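PDB 2XIG: ferric uptake regulation protein from Helicobacter pylori, which probably represses genes of iron uptake, using ferrous iron as corepressor to bind their operators as a homodimer. Local coordinates for residues Ser9-Leu14 with Glu31-Leu36; His42-Glu47 with Gly86-Ile91; Ile101-Gly106 with Lys137-Cys142. The protein carries 2 engineered substitutions. One frame throughout, in Å; residues are numbered along the deposited sequence.

Going along the chain from the N terminus, the three contacts close one after another; none nests in or crosses another. Interaction 1 brings helix 27-38 back against helix 7-20 within the probable DNA-binding region. Interaction 2 then closes over helices 45-52 and 61-73 and strand 77-82, tying the chain just before helix 45-52 to strand 86-91. These two touch directly: V33 and L36 pack against I91 and L43. Interaction 3 closes the last loop, joining strand 98-102 to strand 130-141 in the region thought to mediate dimerization. Its centre lies about 16 Å from that of interaction 2 without touching it. Interactions 2 and 3 each supply some ligands of a zinc ion; interaction 1 is apolar.

Interaction 1 (Ser9-Leu14 with Glu31-Leu36); sequences SILERL and EVVSVL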
loop_
_atom_site.group_PDB
_atom_site.type_symbol
_atom_site.label_atom_id
_atom_site.label_comp_id
_atom_site.label_asym_id
_atom_site.label_seq_id
_atom_site.Cartn_x
_atom_site.Cartn_y
_atom_site.Cartn_z
ATOM N N SER C 9 23.688 -2.649 34.444
ATOM C CA SER C 9 24.797 -2.059 33.703
ATOM C C SER C 9 24.284 -1.079 32.643
ATOM O O SER C 9 24.841 0.002 32.441
ATOM C CB SER C 9 25.621 -3.164 33.041
ATOM O OG SER C 9 26.596 -2.612 32.184
ATOM N N ILE C 10 23.207 -1.464 31.969
ATOM C CA ILE C 10 22.609 -0.600 30.952
ATOM C C ILE C 10 22.050 0.675 31.582
ATOM O O ILE C 10 22.292 1.788 31.094
ATOM C CB ILE C 10 21.523 -1.357 30.158
ATOM C CG1 ILE C 10 22.154 -2.563 29.456
ATOM C CG2 ILE C 10 20.839 -0.431 29.153
ATOM C CD1 ILE C 10 21.193 -3.450 28.733
ATOM N N LEU C 11 21.326 0.520 32.685
ATOM C CA LEU C 11 20.766 1.684 33.367
ATOM C C LEU C 11 21.841 2.641 33.900
ATOM O O LEU C 11 21.618 3.845 33.978
ATOM C CB LEU C 11 19.817 1.264 34.483
ATOM C CG LEU C 11 18.533 0.603 33.977
ATOM C CD1 LEU C 11 17.660 0.164 35.127
ATOM C CD2 LEU C 11 17.749 1.539 33.041
ATOM N N GLU C 12 23.002 2.116 34.282
ATOM C CA GLU C 12 24.084 3.001 34.725
ATOM C C GLU C 12 24.699 3.747 33.536
ATOM O O GLU C 12 24.986 4.946 33.628
ATOM C CB GLU C 12 25.160 2.244 35.525
ATOM C CG GLU C 12 26.397 3.094 35.864
ATOM C CD GLU C 12 26.116 4.278 36.796
ATOM O OE1 GLU C 12 26.955 5.209 36.836
ATOM O OE2 GLU C 12 25.072 4.289 37.488
ATOM N N ARG C 13 24.908 3.046 32.428
ATOM C CA ARG C 13 25.309 3.713 31.191
ATOM C C ARG C 13 24.276 4.772 30.806
ATOM O O ARG C 13 24.620 5.841 30.295
ATOM C CB ARG C 13 25.474 2.716 30.047
ATOM C CG ARG C 13 26.665 1.796 30.191
ATOM C CD ARG C 13 27.061 1.172 28.855
ATOM N NE ARG C 13 26.049 0.246 28.345
ATOM C CZ ARG C 13 25.261 0.493 27.306
ATOM N NH1 ARG C 13 25.354 1.644 26.643
ATOM N NH2 ARG C 13 24.382 -0.418 26.923
ATOM N N LEU C 14 23.008 4.472 31.061
ATOM C CA LEU C 14 21.948 5.434 30.774
ATOM C C LEU C 14 22.114 6.680 31.647
ATOM O O LEU C 14 22.081 7.801 31.146
ATOM C CB LEU C 14 20.572 4.817 30.997
ATOM C CG LEU C 14 19.402 5.777 30.759
ATOM C CD1 LEU C 14 19.451 6.330 29.338
ATOM C CD2 LEU C 14 18.072 5.086 31.026
ATOM N N GLU C 31 12.161 3.023 33.113
ATOM C CA GLU C 31 11.099 2.032 32.967
ATOM C C GLU C 31 10.949 1.560 31.512
ATOM O O GLU C 31 10.718 0.379 31.264
ATOM C CB GLU C 31 9.769 2.567 33.503
ATOM C CG GLU C 31 8.733 1.476 33.762
ATOM C CD GLU C 31 9.264 0.373 34.666
ATOM O OE1 GLU C 31 10.081 0.678 35.560
ATOM O OE2 GLU C 31 8.867 -0.799 34.486
ATOM N N VAL C 32 11.086 2.475 30.554
ATOM C CA VAL C 32 11.050 2.097 29.138
ATOM C C VAL C 32 12.172 1.105 28.801
ATOM O O VAL C 32 11.971 0.103 28.103
ATOM C CB VAL C 32 11.181 3.327 28.215
ATOM C CG1 VAL C 32 11.409 2.888 26.771
ATOM C CG2 VAL C 32 9.924 4.201 28.304
ATOM N N VAL C 33 13.369 1.397 29.290
ATOM C CA VAL C 33 14.490 0.496 29.052
ATOM C C VAL C 33 14.194 -0.859 29.675
ATOM O O VAL C 33 14.414 -1.890 29.046
ATOM C CB VAL C 33 15.811 1.053 29.611
ATOM C CG1 VAL C 33 16.920 -0.010 29.533
ATOM C CG2 VAL C 33 16.216 2.303 28.852
ATOM N N SER C 34 13.682 -0.850 30.901
ATOM C CA SER C 34 13.438 -2.092 31.629
ATOM C C SER C 34 12.330 -2.923 30.975
ATOM O O SER C 34 12.449 -4.141 30.874
ATOM C CB SER C 34 13.114 -1.807 33.097
ATOM O OG SER C 34 14.183 -1.120 33.725
ATOM N N VAL C 35 11.258 -2.269 30.535
ATOM C CA VAL C 35 10.216 -2.983 29.799
ATOM C C VAL C 35 10.801 -3.714 28.587
ATOM O O VAL C 35 10.525 -4.895 28.373
ATOM C CB VAL C 35 9.053 -2.053 29.369
ATOM C CG1 VAL C 35 8.181 -2.739 28.328
ATOM C CG2 VAL C 35 8.222 -1.648 30.584
ATOM N N LEU C 36 11.621 -3.019 27.801
ATOM C CA LEU C 36 12.206 -3.617 26.610
ATOM C C LEU C 36 13.193 -4.725 26.948
ATOM O O LEU C 36 13.201 -5.770 26.297
ATOM C CB LEU C 36 12.874 -2.552 25.731
ATOM C CG LEU C 36 11.890 -1.636 24.994
ATOM C CD1 LEU C 36 12.604 -0.443 24.360
ATOM C CD2 LEU C 36 11.124 -2.419 23.948
#
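V33 is the centre of this helix pair: its two methyl groups are shared among I10 and L11 on one turn of helix 7-20 and L14 on the next. CG1 of V33 stands anti to its own backbone N (chi1 171°), which sends that methyl to the I10 and L11 side of the contact. There V33 CG1 meets L11 CD2 at 3.9 Å and I10 CG2, the beta-branch methyl, at 4.0 Å. The other branch, V33 CG2, takes L14 CD2 at 4.0 Å. L11 and L14 both slide past the valine in the opposite direction, so their methyl ends lie alongside it, whereas I10 approaches at a slant.

L11 reaches across through its first torsion. Its CA-CB bond does not aim at helix 27-38, but CG, anti to the carbonyl carbon (chi1 -68°), is carried over to the partner. CD1 then runs on anti to CA toward S34, and CD2 rests on V33. L11 CD1 comes to 4.0 Å from S34 OG. That hydroxyl is buried, yet it bonds to the carbonyl O of E30 one turn back, so its polar end is satisfied within its own helix and the leucine meets it only by van der Waals contact.

The two axes are 10.6 Å apart and nearly antiparallel, at 152°. This wide spacing, with a modest buried surface of 172 Å², suits a contact made by side chains, without backbone atoms. Around it, L71 of helix 61-73 packs on both L14 and V33, Y37 further along helix 27-38 touches I10, and I91 of strand 86-91 also packs on V33, while V32, V35 and L36 turn toward helices 61-73 and 45-52.

Interaction 2 (His42-Glu47 with Gly86-Ile91); sequences HLSPEE and GRRYEI. With ZN (zinc ion), chain L.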
loop_
_atom_site.group_PDB
_atom_site.type_symbol
_atom_site.label_atom_id
_atom_site.label_comp_id
_atom_site.label_asym_id
_atom_site.label_seq_id
_atom_site.Cartn_x
_atom_site.Cartn_y
_atom_site.Cartn_z
ATOM N N HIS C 42 9.245 -7.783 20.072
ATOM C CA HIS C 42 9.530 -6.408 19.663
ATOM C C HIS C 42 8.279 -5.589 19.917
ATOM O O HIS C 42 7.199 -5.971 19.499
ATOM C CB HIS C 42 9.911 -6.325 18.188
ATOM C CG HIS C 42 11.082 -7.177 17.810
ATOM N ND1 HIS C 42 11.034 -8.550 17.847
ATOM C CD2 HIS C 42 12.318 -6.852 17.361
ATOM C CE1 HIS C 42 12.196 -9.039 17.454
ATOM N NE2 HIS C 42 12.987 -8.029 17.142
ATOM N N LEU C 43 8.420 -4.460 20.596
ATOM C CA LEU C 43 7.250 -3.739 21.094
ATOM C C LEU C 43 6.987 -2.431 20.356
ATOM O O LEU C 43 7.914 -1.714 20.003
ATOM C CB LEU C 43 7.409 -3.458 22.591
ATOM C CG LEU C 43 7.437 -4.684 23.507
ATOM C CD1 LEU C 43 7.634 -4.258 24.960
ATOM C CD2 LEU C 43 6.163 -5.506 23.351
ATOM N N SER C 44 5.711 -2.123 20.131
ATOM C CA SER C 44 5.339 -0.828 19.584
ATOM C C SER C 44 5.315 0.210 20.697
ATOM O O SER C 44 5.180 -0.132 21.868
ATOM C CB SER C 44 3.952 -0.909 18.928
ATOM O OG SER C 44 2.970 -1.150 19.916
ATOM N N PRO C 45 5.442 1.493 20.338
ATOM C CA PRO C 45 5.300 2.549 21.342
ATOM C C PRO C 45 3.987 2.439 22.128
ATOM O O PRO C 45 3.988 2.682 23.333
ATOM C CB PRO C 45 5.327 3.826 20.503
ATOM C CG PRO C 45 6.129 3.456 19.300
ATOM C CD PRO C 45 5.746 2.034 19.001
ATOM N N GLU C 46 2.892 2.076 21.461
ATOM C CA GLU C 46 1.616 1.893 22.147
ATOM C C GLU C 46 1.707 0.827 23.237
ATOM O O GLU C 46 1.248 1.034 24.351
ATOM C CB GLU C 46 0.507 1.532 21.144
ATOM C CG GLU C 46 0.102 2.680 20.223
ATOM C CD GLU C 46 -0.710 2.223 19.010
ATOM O OE1 GLU C 46 -0.129 1.583 18.108
ATOM O OE2 GLU C 46 -1.925 2.518 18.947
ATOM N N GLU C 47 2.301 -0.318 22.912
ATOM C CA GLU C 47 2.422 -1.405 23.880
ATOM C C GLU C 47 3.315 -1.029 25.057
ATOM O O GLU C 47 3.047 -1.382 26.204
ATOM C CB GLU C 47 2.998 -2.646 23.209
ATOM C CG GLU C 47 2.133 -3.237 22.136
ATOM C CD GLU C 47 2.766 -4.472 21.545
ATOM O OE1 GLU C 47 3.842 -4.352 20.915
ATOM O OE2 GLU C 47 2.181 -5.562 21.712
ATOM N N GLY C 86 4.572 -1.472 11.415
ATOM C CA GLY C 86 4.934 -0.140 11.861
ATOM C C GLY C 86 6.299 -0.190 12.519
ATOM O O GLY C 86 7.099 -1.077 12.214
ATOM N N ARG C 87 6.565 0.749 13.422
ATOM C CA ARG C 87 7.844 0.786 14.131
ATOM C C ARG C 87 7.761 -0.068 15.385
ATOM O O ARG C 87 6.816 0.051 16.162
ATOM C CB ARG C 87 8.235 2.222 14.492
ATOM C CG ARG C 87 8.660 3.070 13.302
ATOM C CD ARG C 87 8.913 4.529 13.699
ATOM N NE ARG C 87 10.255 4.742 14.239
ATOM C CZ ARG C 87 11.285 5.197 13.532
ATOM N NH1 ARG C 87 11.130 5.491 12.250
ATOM N NH2 ARG C 87 12.471 5.359 14.103
ATOM N N ARG C 88 8.743 -0.944 15.577
ATOM C CA ARG C 88 8.782 -1.748 16.781
ATOM C C ARG C 88 10.194 -1.741 17.368
ATOM O O ARG C 88 11.167 -1.634 16.635
ATOM C CB ARG C 88 8.273 -3.166 16.518
ATOM C CG ARG C 88 6.748 -3.202 16.364
ATOM C CD ARG C 88 6.180 -4.593 16.290
ATOM N NE ARG C 88 4.908 -4.678 17.008
ATOM C CZ ARG C 88 3.778 -4.107 16.601
ATOM N NH1 ARG C 88 3.759 -3.409 15.481
ATOM N NH2 ARG C 88 2.666 -4.233 17.315
ATOM N N TYR C 89 10.274 -1.838 18.686
ATOM C CA TYR C 89 11.527 -1.577 19.394
ATOM C C TYR C 89 12.001 -2.764 20.215
ATOM O O TYR C 89 11.204 -3.577 20.686
ATOM C CB TYR C 89 11.364 -0.363 20.317
ATOM C CG TYR C 89 11.199 0.952 19.586
ATOM C CD1 TYR C 89 12.291 1.770 19.346
ATOM C CD2 TYR C 89 9.949 1.376 19.134
ATOM C CE1 TYR C 89 12.152 2.971 18.681
ATOM C CE2 TYR C 89 9.802 2.573 18.460
ATOM C CZ TYR C 89 10.906 3.365 18.238
ATOM O OH TYR C 89 10.775 4.555 17.572
ATOM N N GLU C 90 13.316 -2.840 20.405
ATOM C CA GLU C 90 13.887 -3.877 21.233
ATOM C C GLU C 90 15.164 -3.361 21.872
ATOM O O GLU C 90 15.772 -2.391 21.401
ATOM C CB GLU C 90 14.196 -5.114 20.397
ATOM C CG GLU C 90 15.105 -4.822 19.217
ATOM C CD GLU C 90 15.389 -6.059 18.386
ATOM O OE1 GLU C 90 15.575 -7.144 18.980
ATOM O OE2 GLU C 90 15.423 -5.937 17.140
ATOM N N ILE C 91 15.568 -4.015 22.947
ATOM C CA ILE C 91 16.785 -3.636 23.646
ATOM C C ILE C 91 17.976 -3.902 22.717
ATOM O O ILE C 91 17.989 -4.888 21.983
ATOM C CB ILE C 91 16.893 -4.424 24.976
ATOM C CG1 ILE C 91 17.875 -3.760 25.945
ATOM C CG2 ILE C 91 17.200 -5.899 24.717
ATOM C CD1 ILE C 91 17.397 -2.423 26.490
HETATM ZN ZN ZN L . 15.086 -7.862 16.559
#
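R88 lays one face of its guanidinium over S44 CB, which stands 3.9 Å above the centre of that plane, while H42 O sits at the edge. R88 lies on the wing strand 86-91 of the winged-helix DNA-binding fold, hairpinned with strand 77-82, and S44 is the N-cap of helix 45-52. S44 and E47 form a capping box: E47 N gives a bond to S44 OG, and S44 N returns one to E47 OE1 at 3.0 Å, on the lone pair turned away from OE2. E47 OE1 also makes a long salt bridge to R88 NH2, 3.8 Å, with the carboxylate and guanidinium planes 64° apart. The carboxylate is thus held mainly by the cap, and the arginine adds a loose second grip.

Two backbone bonds between L43 and Y89 join the segments in one antiparallel hydrogen-bonded pair. L43 N bonds to Y89 O, and Y89 N returns to L43 O at 2.7 Å. L43 O also lies at the edge of the Y89 ring, and the P45 and Y89 side chains cross at about a right angle, P45 CG 3.9 Å from Y89 CE2. L68 of helix 61-73 touches both P45 and Y89, so this side is walled by the helix.

Beyond the bridge, H42 and E90 run side by side to a zinc ion that H97 and H99 also bind, at the junction with the probable dimerization region. H42 supplies NE2, and its ring is turned 68° from the E90 carboxylate. K94 NZ bonds to E90 OE1. The carboxylate chelates the zinc unevenly, with E90 OE2 at 2.0 Å and E90 OE1 at 2.6 Å.

Interaction 3 (Ile101-Gly106 with Lys137-Cys142); sequences ICLHCG and KMFVWC. With ZN (zinc ion), chain M.
The Cys4 zinc site of the probable dimerization region closes this contact, where the CxxC turn after strand 98-102 meets the end of strand 130-141. C102 and C105 form a zinc-knuckle turn, and C142 comes in from the other segment. Their SG atoms reach the zinc ion at 2.4 Å from C102, 2.3 Å from C105 and 2.4 Å from C142, and C145 of helix 143-146 completes the tetrad.

C102 is the hub. With its SG anti to the backbone N (chi1 179°), the sulfur lies where three N-H groups converge on it: C142 N at 3.3 Å from C102 SG, H104 N at 3.4 Å and C105 N at 3.5 Å. These bonds probably draw some negative charge off the thiolate, and the first of them crosses the contact and ties C142 to C102 beside the zinc. G106 N then bonds back to C102 O and closes the turn.

Upstream, the strands pair in parallel: I101 N bonds to M138 O, V140 N to I101 O, and L103 N to V140 O, the last at 2.7 Å. I101 and F139 point to the same face of the sheet, where I101 CB packs obliquely against F139 CD1. K137 lies alongside I101, its CB meeting I101 CD1, and its NZ turns off to a salt bridge with D135.

Residues 137-141 also pair antiparallel with a strand of a third subunit, so the sheet continues across the interface. In addition, the W141 ring stacks on W141 of a fourth subunit. Inside the knuckle, L103 crosses F139 at about a right angle, L103 CG resting 3.9 Å from F139 CB.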
loop_
_atom_site.group_PDB
_atom_site.type_symbol
_atom_site.label_atom_id
_atom_site.label_comp_id
_atom_site.label_asym_id
_atom_site.label_seq_id
_atom_site.Cartn_x
_atom_site.Cartn_y
_atom_site.Cartn_z
ATOM N N ILE C 101 9.171 -11.244 9.092
ATOM C CA ILE C 101 7.942 -10.567 9.513
ATOM C C ILE C 101 6.767 -11.134 8.736
ATOM O O ILE C 101 6.797 -11.172 7.511
ATOM C CB ILE C 101 8.007 -9.039 9.252
ATOM C CG1 ILE C 101 9.253 -8.418 9.894
ATOM C CG2 ILE C 101 6.727 -8.346 9.732
ATOM C CD1 ILE C 101 10.397 -8.243 8.925
ATOM N N CYS C 102 5.735 -11.583 9.447
ATOM C CA CYS C 102 4.562 -12.142 8.802
ATOM C C CYS C 102 3.647 -11.027 8.304
ATOM O O CYS C 102 3.238 -10.166 9.074
ATOM C CB CYS C 102 3.784 -13.050 9.755
ATOM S SG CYS C 102 2.312 -13.720 8.960
ATOM N N LEU C 103 3.334 -11.055 7.016
ATOM C CA LEU C 103 2.492 -10.029 6.408
ATOM C C LEU C 103 1.045 -10.081 6.875
ATOM O O LEU C 103 0.297 -9.120 6.690
ATOM C CB LEU C 103 2.519 -10.161 4.889
ATOM C CG LEU C 103 3.850 -9.787 4.255
ATOM C CD1 LEU C 103 3.985 -10.454 2.909
ATOM C CD2 LEU C 103 3.982 -8.269 4.143
ATOM N N HIS C 104 0.642 -11.201 7.462
ATOM C CA HIS C 104 -0.760 -11.359 7.838
ATOM C C HIS C 104 -1.003 -10.995 9.300
ATOM O O HIS C 104 -1.920 -10.232 9.606
ATOM C CB HIS C 104 -1.262 -12.774 7.534
ATOM C CG HIS C 104 -2.735 -12.947 7.755
ATOM N ND1 HIS C 104 -3.680 -12.220 7.064
ATOM C CD2 HIS C 104 -3.424 -13.760 8.591
ATOM C CE1 HIS C 104 -4.889 -12.576 7.465
ATOM N NE2 HIS C 104 -4.761 -13.512 8.390
ATOM N N CYS C 105 -0.168 -11.516 10.198
ATOM C CA CYS C 105 -0.382 -11.317 11.632
ATOM C C CYS C 105 0.641 -10.381 12.278
ATOM O O CYS C 105 0.500 -10.009 13.439
ATOM C CB CYS C 105 -0.419 -12.659 12.363
ATOM S SG CYS C 105 1.226 -13.411 12.635
ATOM N N GLY C 106 1.672 -10.004 11.530
ATOM C CA GLY C 106 2.642 -9.035 12.012
ATOM C C GLY C 106 3.703 -9.602 12.940
ATOM O O GLY C 106 4.576 -8.876 13.420
ATOM N N LYS C 137 15.370 -7.965 5.795
ATOM C CA LYS C 137 14.050 -8.325 6.305
ATOM C C LYS C 137 13.407 -9.262 5.321
ATOM O O LYS C 137 13.468 -9.035 4.106
ATOM C CB LYS C 137 13.159 -7.097 6.480
ATOM C CG LYS C 137 13.692 -6.049 7.430
ATOM C CD LYS C 137 13.059 -4.700 7.126
ATOM C CE LYS C 137 13.931 -3.564 7.628
ATOM N NZ LYS C 137 13.884 -2.416 6.689
ATOM N N MET C 138 12.807 -10.331 5.831
ATOM C CA MET C 138 12.056 -11.227 4.971
ATOM C C MET C 138 10.592 -11.206 5.365
ATOM O O MET C 138 10.263 -11.321 6.533
ATOM C CB MET C 138 12.607 -12.641 5.030
ATOM C CG MET C 138 13.774 -12.862 4.080
ATOM S SD MET C 138 15.137 -13.557 4.983
ATOM C CE MET C 138 14.454 -15.120 5.486
ATOM N N PHE C 139 9.723 -11.037 4.375
ATOM C CA PHE C 139 8.287 -10.950 4.628
ATOM C C PHE C 139 7.639 -12.254 4.213
ATOM O O PHE C 139 7.890 -12.756 3.127
ATOM C CB PHE C 139 7.689 -9.768 3.861
ATOM C CG PHE C 139 8.220 -8.438 4.319
ATOM C CD1 PHE C 139 7.669 -7.811 5.424
ATOM C CD2 PHE C 139 9.298 -7.837 3.676
ATOM C CE1 PHE C 139 8.158 -6.595 5.870
ATOM C CE2 PHE C 139 9.793 -6.620 4.120
ATOM C CZ PHE C 139 9.219 -5.998 5.216
ATOM N N VAL C 140 6.810 -12.806 5.091
ATOM C CA VAL C 140 6.316 -14.159 4.907
ATOM C C VAL C 140 4.845 -14.270 5.284
ATOM O O VAL C 140 4.264 -13.334 5.813
ATOM C CB VAL C 140 7.088 -15.136 5.822
ATOM C CG1 VAL C 140 8.585 -15.079 5.524
ATOM C CG2 VAL C 140 6.828 -14.800 7.284
ATOM N N TRP C 141 4.263 -15.428 4.992
ATOM C CA TRP C 141 3.093 -15.913 5.717
ATOM C C TRP C 141 3.610 -16.957 6.691
ATOM O O TRP C 141 4.191 -17.966 6.275
ATOM C CB TRP C 141 2.077 -16.566 4.778
ATOM C CG TRP C 141 1.639 -15.716 3.645
ATOM C CD1 TRP C 141 1.748 -14.359 3.551
ATOM C CD2 TRP C 141 1.000 -16.155 2.438
ATOM N NE1 TRP C 141 1.224 -13.927 2.354
ATOM C CE2 TRP C 141 0.756 -15.010 1.653
ATOM C CE3 TRP C 141 0.608 -17.407 1.944
ATOM C CZ2 TRP C 141 0.138 -15.073 0.398
ATOM C CZ3 TRP C 141 -0.002 -17.472 0.692
ATOM C CH2 TRP C 141 -0.232 -16.309 -0.064
ATOM N N CYS C 142 3.419 -16.718 7.982
ATOM C CA CYS C 142 4.026 -17.573 8.988
ATOM C C CYS C 142 3.269 -18.891 9.079
ATOM O O CYS C 142 2.184 -19.045 8.509
ATOM C CB CYS C 142 4.067 -16.870 10.348
ATOM S SG CYS C 142 2.503 -16.907 11.271
HETATM ZN ZN ZN M . 1.294 -14.835 10.795
#